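Local coordinates for protein lipase, class 3 (Penicillium roqueforti FM164, PDB 6L7N) that probably hydrolyses ester bonds of lipids such as triacylglycerols, as a fungal class 3 lipase of the alpha/beta-hydrolase fold, at residues T52-F57 / S134-Y139; E47-T52 / H73-V78; Y86-W91 / H146-A151; F14-A19 / M266-G271; S7-F12 / S233-I238. All coordinates share one frame; numbering follows the deposited sequence.

Interaction 1 (T52-F57 / S134-Y139); sequences TVFYDF and SQNPGY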
# COMPACT_ATOMS: atom_id res chain seq x y z
N THR A 52 -3.16 -7.53 17.30
CA THR A 52 -2.11 -7.03 18.17
C THR A 52 -0.78 -6.89 17.42
O THR A 52 -0.52 -7.61 16.45
CB THR A 52 -1.89 -7.95 19.38
OG1 THR A 52 -1.44 -9.23 18.92
CG2 THR A 52 -3.18 -8.13 20.14
N VAL A 53 0.07 -5.99 17.90
CA VAL A 53 1.33 -5.72 17.22
C VAL A 53 2.36 -6.78 17.59
O VAL A 53 2.66 -6.98 18.78
CB VAL A 53 1.86 -4.32 17.58
CG1 VAL A 53 3.28 -4.15 17.05
CG2 VAL A 53 0.94 -3.27 17.01
N PHE A 54 2.94 -7.45 16.57
CA PHE A 54 4.08 -8.32 16.81
C PHE A 54 5.40 -7.58 16.80
O PHE A 54 6.27 -7.85 17.64
CB PHE A 54 4.14 -9.40 15.75
CG PHE A 54 3.44 -10.61 16.14
CD1 PHE A 54 4.08 -11.59 16.84
CD2 PHE A 54 2.14 -10.79 15.85
CE1 PHE A 54 3.40 -12.75 17.22
CE2 PHE A 54 1.46 -11.96 16.24
CZ PHE A 54 2.10 -12.91 16.95
N TYR A 55 5.57 -6.71 15.82
CA TYR A 55 6.79 -5.94 15.68
C TYR A 55 6.39 -4.60 15.11
O TYR A 55 5.36 -4.48 14.47
CB TYR A 55 7.81 -6.61 14.75
CG TYR A 55 8.29 -7.97 15.20
CD1 TYR A 55 9.24 -8.10 16.21
CD2 TYR A 55 7.81 -9.13 14.61
CE1 TYR A 55 9.69 -9.33 16.62
CE2 TYR A 55 8.26 -10.38 15.02
CZ TYR A 55 9.20 -10.47 16.02
OH TYR A 55 9.66 -11.70 16.44
N ASP A 56 7.22 -3.59 15.34
CA ASP A 56 6.99 -2.33 14.65
C ASP A 56 8.31 -1.60 14.45
O ASP A 56 9.35 -1.95 15.01
CB ASP A 56 5.99 -1.43 15.39
CG ASP A 56 6.24 -1.35 16.86
OD1 ASP A 56 7.42 -1.32 17.29
OD2 ASP A 56 5.22 -1.32 17.60
N PHE A 57 8.23 -0.57 13.61
CA PHE A 57 9.41 0.20 13.25
C PHE A 57 8.98 1.64 13.00
O PHE A 57 7.97 1.88 12.34
CB PHE A 57 10.11 -0.41 12.03
CG PHE A 57 9.18 -0.82 10.90
CD1 PHE A 57 8.51 -2.03 10.94
CD2 PHE A 57 9.03 -0.01 9.79
CE1 PHE A 57 7.67 -2.41 9.90
CE2 PHE A 57 8.20 -0.38 8.75
CZ PHE A 57 7.52 -1.59 8.81
N SER A 134 5.90 -18.63 11.43
CA SER A 134 6.08 -19.91 12.11
C SER A 134 5.12 -20.04 13.28
O SER A 134 4.60 -21.13 13.53
CB SER A 134 7.52 -20.05 12.58
OG SER A 134 7.62 -21.04 13.59
N GLN A 135 4.89 -18.94 14.01
CA GLN A 135 3.96 -18.99 15.14
C GLN A 135 2.51 -19.06 14.71
O GLN A 135 1.65 -19.39 15.53
CB GLN A 135 4.15 -17.78 16.06
CG GLN A 135 5.53 -17.61 16.66
CD GLN A 135 5.84 -16.16 16.93
OE1 GLN A 135 5.05 -15.30 16.59
NE2 GLN A 135 6.97 -15.88 17.56
N ASN A 136 2.21 -18.75 13.44
CA ASN A 136 0.84 -18.79 12.90
C ASN A 136 0.84 -19.47 11.53
O ASN A 136 0.61 -18.82 10.51
CB ASN A 136 0.26 -17.38 12.80
CG ASN A 136 0.16 -16.69 14.15
OD1 ASN A 136 -0.81 -16.86 14.88
ND2 ASN A 136 1.19 -15.93 14.49
N PRO A 137 1.04 -20.79 11.49
CA PRO A 137 1.40 -21.45 10.22
C PRO A 137 0.31 -21.45 9.16
O PRO A 137 0.64 -21.47 7.97
CB PRO A 137 1.72 -22.89 10.67
CG PRO A 137 0.93 -23.09 11.92
CD PRO A 137 0.99 -21.74 12.62
N GLY A 138 -0.96 -21.46 9.54
CA GLY A 138 -2.03 -21.48 8.56
C GLY A 138 -2.47 -20.11 8.09
O GLY A 138 -3.47 -20.00 7.37
N TYR A 139 -1.75 -19.07 8.47
CA TYR A 139 -2.19 -17.70 8.22
C TYR A 139 -1.63 -17.20 6.89
O TYR A 139 -0.52 -17.57 6.48
CB TYR A 139 -1.75 -16.76 9.34
CG TYR A 139 -2.62 -16.84 10.59
CD1 TYR A 139 -3.40 -17.97 10.86
CD2 TYR A 139 -2.66 -15.79 11.50
CE1 TYR A 139 -4.19 -18.04 11.99
CE2 TYR A 139 -3.46 -15.86 12.65
CZ TYR A 139 -4.22 -16.99 12.88
OH TYR A 139 -5.00 -17.05 14.02
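Phe-54 reaches from the edge strand 52-57 toward the end of helix 112-135, where the side chains of Gln-135 and Asn-136 receive its ring. The closer part of the contact lies on the glutamine: OE1 of Gln-135 comes to 3.1 Å from CE1 of Phe-54, with ring and amide planes 32° apart. This is a close approach of the amide oxygen to a ring carbon, and no hydrogen bond crosses between the segments. The glutamine lies extended beyond CG, long enough to slide alongside the ring, and as an exposed polar residue it suits this solvent side. Inward, the contact is looser in distance but better buried. ND2 of Asn-136 stands 4.0 Å from CZ of Phe-54, its amide turned 85° to the ring, and it donates to the carbonyl of Ala-132, which fixes the amide at the helix end. Val-71 of the neighbouring strand packs against both Phe-54 and Asn-136. With an alanine in place of Phe-54, the Gln-135 amide would probably be freer to turn and Asn-136 would lose an apolar neighbour. The chain turns a corner at Phe-54, which together with Tyr-55 faces Ile-69; this classic beta bulge lies in the outermost strand of the central sheet, beside a helix that packs on the alpha/beta-hydrolase core.

Interaction 2 (E47-T52 / H73-V78); sequences EEAGAT and HANEAV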
# COMPACT_ATOMS: atom_id res chain seq x y z
N GLU A 47 -9.77 -2.86 15.03
CA GLU A 47 -9.89 -3.03 16.47
C GLU A 47 -10.85 -4.16 16.82
O GLU A 47 -10.62 -4.89 17.80
CB GLU A 47 -10.34 -1.73 17.12
CG GLU A 47 -9.33 -0.61 16.98
CD GLU A 47 -9.88 0.71 17.47
OE1 GLU A 47 -10.90 0.67 18.20
OE2 GLU A 47 -9.29 1.76 17.13
N GLU A 48 -11.91 -4.31 16.03
CA GLU A 48 -12.88 -5.39 16.25
C GLU A 48 -12.26 -6.76 16.09
O GLU A 48 -12.66 -7.71 16.78
CB GLU A 48 -14.06 -5.23 15.28
CG GLU A 48 -15.00 -6.44 15.22
CD GLU A 48 -15.63 -6.81 16.55
OE1 GLU A 48 -16.36 -7.82 16.66
OE2 GLU A 48 -15.44 -6.05 17.50
N ALA A 49 -11.28 -6.91 15.19
CA ALA A 49 -10.58 -8.19 15.10
C ALA A 49 -9.72 -8.49 16.32
O ALA A 49 -9.28 -9.64 16.48
CB ALA A 49 -9.70 -8.21 13.84
N GLY A 50 -9.43 -7.50 17.16
CA GLY A 50 -8.51 -7.73 18.27
C GLY A 50 -7.04 -7.80 17.90
O GLY A 50 -6.21 -8.13 18.74
N ALA A 51 -6.69 -7.49 16.65
CA ALA A 51 -5.32 -7.64 16.18
C ALA A 51 -4.32 -6.90 17.07
O ALA A 51 -4.59 -5.79 17.54
CB ALA A 51 -5.24 -7.13 14.74
N THR A 52 -3.16 -7.53 17.30
CA THR A 52 -2.11 -7.03 18.17
C THR A 52 -0.78 -6.89 17.42
O THR A 52 -0.52 -7.61 16.45
CB THR A 52 -1.89 -7.95 19.38
OG1 THR A 52 -1.44 -9.23 18.92
CG2 THR A 52 -3.18 -8.13 20.14
N HIS A 73 -6.19 -12.75 14.30
CA HIS A 73 -6.73 -14.08 14.51
C HIS A 73 -8.14 -14.24 13.98
O HIS A 73 -8.58 -15.36 13.73
CB HIS A 73 -6.69 -14.43 16.00
CG HIS A 73 -5.31 -14.51 16.56
ND1 HIS A 73 -4.41 -15.49 16.19
CD2 HIS A 73 -4.66 -13.72 17.45
CE1 HIS A 73 -3.28 -15.31 16.83
NE2 HIS A 73 -3.40 -14.24 17.60
N ALA A 74 -8.88 -13.14 13.83
CA ALA A 74 -10.21 -13.23 13.24
C ALA A 74 -10.13 -13.61 11.77
O ALA A 74 -10.89 -14.48 11.31
CB ALA A 74 -10.96 -11.91 13.43
N ASN A 75 -9.22 -13.00 11.02
CA ASN A 75 -9.11 -13.25 9.59
C ASN A 75 -7.91 -14.12 9.23
O ASN A 75 -7.62 -14.29 8.04
CB ASN A 75 -9.06 -11.92 8.83
CG ASN A 75 -10.31 -11.07 9.06
OD1 ASN A 75 -11.39 -11.41 8.56
ND2 ASN A 75 -10.17 -9.99 9.82
N GLU A 76 -7.24 -14.70 10.22
CA GLU A 76 -6.12 -15.62 10.02
C GLU A 76 -5.06 -15.00 9.10
O GLU A 76 -4.72 -15.54 8.05
CB GLU A 76 -6.61 -16.97 9.48
CG GLU A 76 -7.37 -17.82 10.52
CD GLU A 76 -7.32 -19.33 10.24
OE1 GLU A 76 -6.23 -19.85 9.91
OE2 GLU A 76 -8.36 -20.00 10.37
N ALA A 77 -4.56 -13.84 9.50
CA ALA A 77 -3.59 -13.15 8.67
C ALA A 77 -2.50 -12.51 9.51
O ALA A 77 -2.77 -11.95 10.58
CB ALA A 77 -4.27 -12.07 7.80
N VAL A 78 -1.27 -12.60 9.01
CA VAL A 78 -0.17 -11.75 9.44
C VAL A 78 -0.18 -10.54 8.52
O VAL A 78 -0.30 -10.70 7.30
CB VAL A 78 1.17 -12.50 9.37
CG1 VAL A 78 2.32 -11.58 9.71
CG2 VAL A 78 1.14 -13.69 10.34
O HOH W 1 -6.82 -10.81 16.46
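Ala-49 and Ala-74 meet methyl to methyl, CB of Ala-49 lying 3.9 Å from CB of Ala-74. Alanine suits both places, because a single methyl lets the two backbones come within 5.4 Å of each other, CA of Ala-49 to CA of Ala-74; a larger side chain would probably push them apart. The side chain of Asn-75 starts at a CB that points neither toward 47-52 nor away from it. With chi1 at -60°, CG stands anti to the carbonyl carbon; beyond it the amide nitrogen ND2 comes 4.4 Å from CB of Ala-49, at the margin of the contact, and also packs against the ring of Phe-14. A water joins the backbones, donating to O of Ala-49 at 2.7 Å and accepting from N of His-73 at 3.0 Å. Gly-50 leaves the helix with a positive phi of 76°, where a CB would jam against the preceding carbonyl. The contact thus lies at the surface, setting the end of helix 44-49 on the turn between strands 66-72 and 77-83, with Phe-14 of helix 6-22 beside it.

Interaction 3 (Y86-W91 / H146-A151); sequences YSVRNW and HSLGAA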
# COMPACT_ATOMS: atom_id res chain seq x y z
N TYR A 86 4.86 11.40 5.06
CA TYR A 86 3.63 12.15 4.90
C TYR A 86 3.85 13.52 4.25
O TYR A 86 2.91 14.31 4.15
CB TYR A 86 2.91 12.31 6.24
CG TYR A 86 3.77 12.68 7.43
CD1 TYR A 86 4.15 14.00 7.65
CD2 TYR A 86 4.17 11.72 8.36
CE1 TYR A 86 4.93 14.35 8.73
CE2 TYR A 86 4.95 12.07 9.45
CZ TYR A 86 5.32 13.38 9.63
OH TYR A 86 6.09 13.75 10.72
N SER A 87 5.07 13.81 3.78
CA SER A 87 5.31 14.99 2.96
C SER A 87 4.98 14.69 1.50
O SER A 87 5.85 14.68 0.63
CB SER A 87 6.76 15.44 3.11
OG SER A 87 7.03 15.79 4.45
N VAL A 88 3.70 14.42 1.24
CA VAL A 88 3.30 13.92 -0.08
C VAL A 88 3.06 15.06 -1.07
O VAL A 88 3.43 14.95 -2.25
CB VAL A 88 2.06 13.00 0.05
CG1 VAL A 88 1.73 12.33 -1.31
CG2 VAL A 88 2.30 11.94 1.11
N ARG A 89 2.44 16.16 -0.64
CA ARG A 89 2.25 17.28 -1.56
C ARG A 89 3.58 17.73 -2.16
O ARG A 89 3.67 18.02 -3.36
CB ARG A 89 1.56 18.45 -0.85
CG ARG A 89 1.27 19.64 -1.78
CD ARG A 89 0.65 20.82 -1.03
NE ARG A 89 -0.56 20.42 -0.32
CZ ARG A 89 -1.78 20.47 -0.84
NH1 ARG A 89 -2.81 20.08 -0.12
NH2 ARG A 89 -1.98 20.92 -2.07
N ASN A 90 4.63 17.80 -1.34
CA ASN A 90 5.93 18.23 -1.86
C ASN A 90 6.48 17.21 -2.84
O ASN A 90 7.19 17.59 -3.79
CB ASN A 90 6.92 18.46 -0.73
CG ASN A 90 6.57 19.68 0.07
OD1 ASN A 90 5.47 20.21 -0.06
ND2 ASN A 90 7.49 20.13 0.91
N TRP A 91 6.17 15.93 -2.63
CA TRP A 91 6.57 14.88 -3.55
C TRP A 91 5.89 15.07 -4.91
O TRP A 91 6.55 15.03 -5.95
CB TRP A 91 6.22 13.52 -2.91
CG TRP A 91 6.62 12.30 -3.67
CD1 TRP A 91 7.80 11.62 -3.59
CD2 TRP A 91 5.81 11.59 -4.62
NE1 TRP A 91 7.78 10.53 -4.45
CE2 TRP A 91 6.57 10.49 -5.08
CE3 TRP A 91 4.51 11.78 -5.10
CZ2 TRP A 91 6.08 9.59 -6.03
CZ3 TRP A 91 4.02 10.88 -6.04
CH2 TRP A 91 4.80 9.80 -6.49
N HIS A 146 -0.82 2.79 2.19
CA HIS A 146 -1.51 3.86 1.49
C HIS A 146 -0.46 4.89 1.08
O HIS A 146 0.55 5.06 1.76
CB HIS A 146 -2.60 4.50 2.39
CG HIS A 146 -3.17 5.78 1.85
ND1 HIS A 146 -2.79 7.02 2.32
CD2 HIS A 146 -4.12 6.01 0.91
CE1 HIS A 146 -3.47 7.96 1.69
NE2 HIS A 146 -4.29 7.38 0.83
N SER A 147 -0.71 5.56 -0.03
CA SER A 147 0.14 6.69 -0.45
C SER A 147 1.56 6.17 -0.70
O SER A 147 1.71 5.06 -1.25
CB SER A 147 0.05 7.80 0.58
OG SER A 147 0.68 8.98 0.12
N LEU A 148 2.60 6.93 -0.36
CA LEU A 148 3.97 6.45 -0.57
C LEU A 148 4.21 5.14 0.17
O LEU A 148 4.97 4.29 -0.31
CB LEU A 148 4.99 7.51 -0.13
CG LEU A 148 4.75 8.89 -0.74
CD1 LEU A 148 5.90 9.86 -0.42
CD2 LEU A 148 4.52 8.77 -2.22
N GLY A 149 3.55 4.93 1.31
CA GLY A 149 3.65 3.64 1.97
C GLY A 149 3.18 2.50 1.10
O GLY A 149 3.75 1.40 1.12
N ALA A 150 2.13 2.74 0.31
CA ALA A 150 1.68 1.71 -0.63
C ALA A 150 2.78 1.38 -1.64
O ALA A 150 2.96 0.21 -2.01
CB ALA A 150 0.41 2.18 -1.34
N ALA A 151 3.54 2.38 -2.09
CA ALA A 151 4.62 2.08 -3.01
C ALA A 151 5.62 1.14 -2.35
O ALA A 151 5.97 0.10 -2.91
CB ALA A 151 5.29 3.37 -3.50
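Leu-148 lays its methyl CD2 over one face of the Trp-91 indole, 3.9 Å from the centroid of the six-membered ring and 12° off the ring normal, a well-centred CH-pi contact. Its other methyl, CD1, covers the pyrrole part at 4.1 Å from CD1 of Trp-91, so the forked leucine end spans both rings. The indole reaches this place because its CG swings anti to the backbone N, chi1 -177°. Val-88, a turn earlier in helix 88-94, adds CG2 at 4.3 Å from CG of Leu-148. The same methyl lies 3.5 Å from OG of Ser-147, whose hydrogen-bonding partner is His-261 NE2; a beta-branched apolar side chain suits this buried place, offering the hydroxyl contact without a competing polar group. If a serine replaced Trp-91, the methyls of Leu-148 would probably lose the flat surface they rest on, leaving a gap beside helix 148-161. Further out, Phe-97 and Pro-176 pack on the indole, while Val-203 touches Val-88. His-146, just before the serine, stacks on His-261; its NE2 donates to O of His-261, and its ND1 is hydrogen-bonded with Tyr-23 OH. Ser-147 has a positive phi of 63° between strand 140-146 and helix 148-161, and Gly-149 follows where a CB would be crowded by O of His-146. This is consistent with the nucleophile elbow, GxSxG, of a lipase with a probable Ser-147, His-261, Asp-201 triad.

Interaction 4 (F14-A19 / M266-G271); sequences FWVQYA and MKTDAG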
# COMPACT_ATOMS: atom_id res chain seq x y z
N PHE A 14 -12.01 -3.16 4.33
CA PHE A 14 -11.40 -3.64 5.57
C PHE A 14 -9.90 -3.40 5.59
O PHE A 14 -9.36 -2.80 6.53
CB PHE A 14 -11.71 -5.13 5.76
CG PHE A 14 -10.95 -5.76 6.89
CD1 PHE A 14 -11.20 -5.40 8.20
CD2 PHE A 14 -9.99 -6.73 6.65
CE1 PHE A 14 -10.51 -5.98 9.25
CE2 PHE A 14 -9.29 -7.31 7.69
CZ PHE A 14 -9.55 -6.94 8.99
N TRP A 15 -9.19 -3.87 4.55
CA TRP A 15 -7.72 -3.86 4.64
C TRP A 15 -7.17 -2.44 4.66
O TRP A 15 -6.08 -2.20 5.21
CB TRP A 15 -7.11 -4.68 3.51
CG TRP A 15 -7.43 -6.13 3.66
CD1 TRP A 15 -8.28 -6.86 2.88
CD2 TRP A 15 -6.92 -7.03 4.66
NE1 TRP A 15 -8.33 -8.17 3.32
CE2 TRP A 15 -7.51 -8.29 4.42
CE3 TRP A 15 -6.03 -6.90 5.72
CZ2 TRP A 15 -7.23 -9.42 5.21
CZ3 TRP A 15 -5.76 -8.01 6.52
CH2 TRP A 15 -6.35 -9.25 6.25
N VAL A 16 -7.90 -1.48 4.09
CA VAL A 16 -7.46 -0.09 4.16
C VAL A 16 -7.32 0.39 5.61
O VAL A 16 -6.56 1.32 5.88
CB VAL A 16 -8.42 0.81 3.36
CG1 VAL A 16 -9.72 1.06 4.14
CG2 VAL A 16 -7.74 2.12 3.01
N GLN A 17 -8.02 -0.24 6.56
CA GLN A 17 -7.93 0.24 7.94
C GLN A 17 -6.60 -0.11 8.61
O GLN A 17 -6.19 0.57 9.55
CB GLN A 17 -9.12 -0.31 8.74
CG GLN A 17 -10.45 0.21 8.18
CD GLN A 17 -11.66 -0.35 8.92
OE1 GLN A 17 -11.67 -0.43 10.14
NE2 GLN A 17 -12.67 -0.75 8.16
N TYR A 18 -5.91 -1.16 8.16
CA TYR A 18 -4.54 -1.38 8.63
C TYR A 18 -3.60 -0.30 8.09
O TYR A 18 -2.67 0.14 8.79
CB TYR A 18 -4.07 -2.76 8.20
CG TYR A 18 -4.64 -3.89 9.02
CD1 TYR A 18 -4.17 -4.14 10.30
CD2 TYR A 18 -5.64 -4.72 8.51
CE1 TYR A 18 -4.67 -5.19 11.05
CE2 TYR A 18 -6.14 -5.77 9.26
CZ TYR A 18 -5.65 -6.00 10.53
OH TYR A 18 -6.14 -7.03 11.31
N ALA A 19 -3.81 0.13 6.84
CA ALA A 19 -3.09 1.29 6.36
C ALA A 19 -3.40 2.51 7.21
O ALA A 19 -2.50 3.29 7.55
CB ALA A 19 -3.43 1.56 4.89
N MET A 266 -12.11 5.37 3.79
CA MET A 266 -12.08 6.22 4.98
C MET A 266 -11.09 7.35 4.76
O MET A 266 -10.42 7.44 3.73
CB MET A 266 -11.69 5.43 6.24
CG MET A 266 -12.67 4.33 6.62
SD MET A 266 -12.63 3.00 5.42
CE MET A 266 -13.36 1.65 6.33
N LYS A 267 -11.01 8.23 5.76
CA LYS A 267 -9.92 9.20 5.82
C LYS A 267 -8.67 8.46 6.25
O LYS A 267 -8.40 8.35 7.45
CB LYS A 267 -10.25 10.33 6.79
CG LYS A 267 -9.50 11.60 6.53
CD LYS A 267 -10.12 12.74 7.33
CE LYS A 267 -9.06 13.47 8.10
NZ LYS A 267 -7.78 13.47 7.34
N THR A 268 -7.91 7.94 5.28
CA THR A 268 -6.88 6.96 5.63
C THR A 268 -5.79 7.56 6.51
O THR A 268 -5.26 6.88 7.39
CB THR A 268 -6.26 6.36 4.36
OG1 THR A 268 -5.27 7.25 3.84
CG2 THR A 268 -7.32 6.14 3.30
N ASP A 269 -5.44 8.83 6.31
CA ASP A 269 -4.32 9.42 7.04
C ASP A 269 -4.76 10.30 8.20
O ASP A 269 -4.00 11.19 8.61
CB ASP A 269 -3.41 10.21 6.10
CG ASP A 269 -4.02 11.51 5.65
OD1 ASP A 269 -5.26 11.67 5.74
OD2 ASP A 269 -3.25 12.39 5.19
N ALA A 270 -5.96 10.08 8.75
CA ALA A 270 -6.43 10.90 9.86
C ALA A 270 -5.51 10.86 11.07
O ALA A 270 -5.51 11.80 11.86
CB ALA A 270 -7.84 10.46 10.27
N GLY A 271 -4.73 9.79 11.23
CA GLY A 271 -3.87 9.64 12.39
C GLY A 271 -2.52 10.33 12.33
O GLY A 271 -1.76 10.27 13.30
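Val-16 and Gln-17 make a buried, mainly apolar contact with Met-266 and Thr-268, holding the loop 266-271 near the C-terminal end of the model against the N-terminal helix 6-22. CG1 of Val-16 touches the sulfur, SD of Met-266, at 3.7 Å. The other methyl of Val-16, CG2, meets CG2 of Thr-268 at 4.1 Å, the two side chains crossing at about a right angle. A bend in the methionine at chi2 (69°) brings SD to Val-16 and CE to Gln-17, and this flexible, unbranched chain can follow the surface between valine and glutamine. In the alpha/beta-hydrolase fold this helix lies on the central sheet, with Trp-15 and Tyr-18 touching strand 77-83 while Val-16 looks to the loop. CE of Met-266 comes 3.7 Å from CG of Gln-17 and, in close packing without a hydrogen bond, 3.1 Å from NE2 of Gln-17. The buried amide is satisfied from outside the contact: OE1 of Gln-17 accepts from Gln-45 N, and NE2 donates to the carbonyl of Asp-13.

Interaction 5 (S7-F12 / S233-I238); sequences SELNQF and SDIKVI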
# COMPACT_ATOMS: atom_id res chain seq x y z
N SER A 7 -18.87 -8.80 -1.39
CA SER A 7 -17.78 -9.44 -0.66
C SER A 7 -16.44 -8.77 -0.94
O SER A 7 -15.65 -8.50 -0.02
CB SER A 7 -17.71 -10.92 -1.02
OG SER A 7 -16.49 -11.49 -0.58
N GLU A 8 -16.15 -8.54 -2.22
CA GLU A 8 -14.93 -7.82 -2.59
C GLU A 8 -14.90 -6.44 -1.96
O GLU A 8 -13.86 -6.01 -1.43
CB GLU A 8 -14.83 -7.72 -4.12
CG GLU A 8 -14.46 -9.04 -4.78
CD GLU A 8 -14.74 -9.04 -6.27
OE1 GLU A 8 -15.91 -8.84 -6.66
OE2 GLU A 8 -13.79 -9.25 -7.04
N LEU A 9 -16.02 -5.73 -2.00
CA LEU A 9 -16.09 -4.40 -1.40
C LEU A 9 -15.82 -4.46 0.10
O LEU A 9 -15.11 -3.61 0.65
CB LEU A 9 -17.45 -3.77 -1.67
CG LEU A 9 -17.68 -2.40 -1.04
CD1 LEU A 9 -16.76 -1.36 -1.66
CD2 LEU A 9 -19.14 -1.98 -1.14
N ASN A 10 -16.38 -5.46 0.79
CA ASN A 10 -16.13 -5.60 2.22
C ASN A 10 -14.64 -5.80 2.49
O ASN A 10 -14.07 -5.15 3.38
CB ASN A 10 -16.94 -6.78 2.77
CG ASN A 10 -18.44 -6.54 2.72
OD1 ASN A 10 -18.90 -5.41 2.55
ND2 ASN A 10 -19.21 -7.62 2.87
N GLN A 11 -13.99 -6.67 1.71
CA GLN A 11 -12.55 -6.85 1.87
C GLN A 11 -11.79 -5.55 1.63
O GLN A 11 -10.86 -5.21 2.39
CB GLN A 11 -12.05 -7.95 0.93
CG GLN A 11 -12.53 -9.31 1.35
CD GLN A 11 -12.28 -10.38 0.31
OE1 GLN A 11 -11.19 -10.95 0.25
NE2 GLN A 11 -13.29 -10.65 -0.51
N PHE A 12 -12.17 -4.80 0.59
CA PHE A 12 -11.43 -3.60 0.23
C PHE A 12 -11.59 -2.52 1.31
O PHE A 12 -10.62 -1.85 1.68
CB PHE A 12 -11.88 -3.07 -1.13
CG PHE A 12 -11.72 -4.06 -2.27
CD1 PHE A 12 -10.83 -5.13 -2.18
CD2 PHE A 12 -12.46 -3.92 -3.43
CE1 PHE A 12 -10.69 -6.04 -3.22
CE2 PHE A 12 -12.32 -4.83 -4.49
CZ PHE A 12 -11.44 -5.88 -4.38
N SER A 233 -21.17 -0.24 -6.89
CA SER A 233 -21.14 0.37 -8.21
C SER A 233 -20.16 1.54 -8.32
O SER A 233 -20.11 2.18 -9.36
CB SER A 233 -22.54 0.86 -8.59
OG SER A 233 -23.01 1.78 -7.62
N ASP A 234 -19.38 1.81 -7.28
CA ASP A 234 -18.46 2.95 -7.30
C ASP A 234 -17.01 2.55 -7.58
O ASP A 234 -16.11 3.39 -7.43
CB ASP A 234 -18.55 3.71 -5.97
CG ASP A 234 -19.88 4.40 -5.79
OD1 ASP A 234 -20.36 5.03 -6.77
OD2 ASP A 234 -20.46 4.30 -4.69
N ILE A 235 -16.77 1.31 -7.98
CA ILE A 235 -15.41 0.85 -8.29
C ILE A 235 -15.42 0.24 -9.69
O ILE A 235 -16.21 -0.68 -9.97
CB ILE A 235 -14.91 -0.17 -7.26
CG1 ILE A 235 -14.97 0.41 -5.84
CG2 ILE A 235 -13.47 -0.57 -7.58
CD1 ILE A 235 -14.45 -0.52 -4.78
N LYS A 236 -14.57 0.76 -10.56
CA LYS A 236 -14.35 0.23 -11.89
C LYS A 236 -13.01 -0.50 -11.92
O LYS A 236 -12.04 -0.05 -11.32
CB LYS A 236 -14.35 1.35 -12.94
CG LYS A 236 -15.47 2.36 -12.77
CD LYS A 236 -16.13 2.68 -14.10
CE LYS A 236 -16.94 3.97 -13.99
NZ LYS A 236 -17.66 4.07 -12.68
N VAL A 237 -12.96 -1.65 -12.59
CA VAL A 237 -11.72 -2.41 -12.68
C VAL A 237 -11.11 -2.17 -14.05
O VAL A 237 -11.77 -2.38 -15.08
CB VAL A 237 -11.97 -3.90 -12.39
CG1 VAL A 237 -10.65 -4.64 -12.20
CG2 VAL A 237 -12.81 -4.04 -11.14
N ILE A 238 -9.88 -1.67 -14.07
CA ILE A 238 -9.18 -1.33 -15.31
C ILE A 238 -8.04 -2.33 -15.48
O ILE A 238 -7.22 -2.50 -14.57
CB ILE A 238 -8.67 0.11 -15.29
CG1 ILE A 238 -9.86 1.08 -15.31
CG2 ILE A 238 -7.80 0.40 -16.49
CD1 ILE A 238 -10.06 1.78 -14.02
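Leu-9 is the first residue of 7-12 to touch the strand 235-238, and Phe-12, one turn on, is the second; between them they set helix 6-22 against the outermost strand of the central sheet, helix-on-sheet packing of the alpha/beta-hydrolase fold. Ahead of them, Ser-7 begins the helical turn whose carbonyl receives N of Gln-11 at 3.0 Å. Glu-8 follows, its backbone O bonded to N of Phe-12 and lying 3.0 Å above the plane of the phenylalanine ring, offset toward its rim. Leu-9 then points to the strand. With chi1 at 177° the leucine end is carried away from its own N, and CD1 of Leu-9 meets CD1 of Ile-235 at 4.0 Å. Leucine suits a partly exposed flank like this, since its branched apolar end can cover a neighbour's methyl. Asn-10 and Gln-11 make no contact with the strand; Asn-10, a polar residue, is exposed to solvent, and NE2 of Gln-11 makes a weak bond back to O of Ser-7. Phe-12 closes the walk on the buried side, where Tyr-220 and Phe-196 meet its ring edge-to-face and Phe-265 packs on it. Ile-235, extended at chi2, has the reach to serve both partners with a single methyl: its CD1 arrives near the plane of the Phe-12 ring, at the edge, 4.2 Å from CD2 of Phe-12.

From the N terminus, helix 6-22 enters first in interaction 5, then in interaction 4; the first ties it to strand 235-238, the second to the loop 266-271. Their segments alternate along the chain, so these two long loops cross, and both enclose the other three. Interaction 2 closes a short loop from helix 44-49 to the turn after strand 66-72. It crosses interaction 1, with which it shares Thr-52, and Tyr-139 OH meets His-73 ND1 between them. Interaction 3 opens after interaction 2 has closed, and crosses interaction 1. Interactions 1 and 5 reach the two outermost strands of the sheet, while interaction 3 lies at the probable nucleophile elbow.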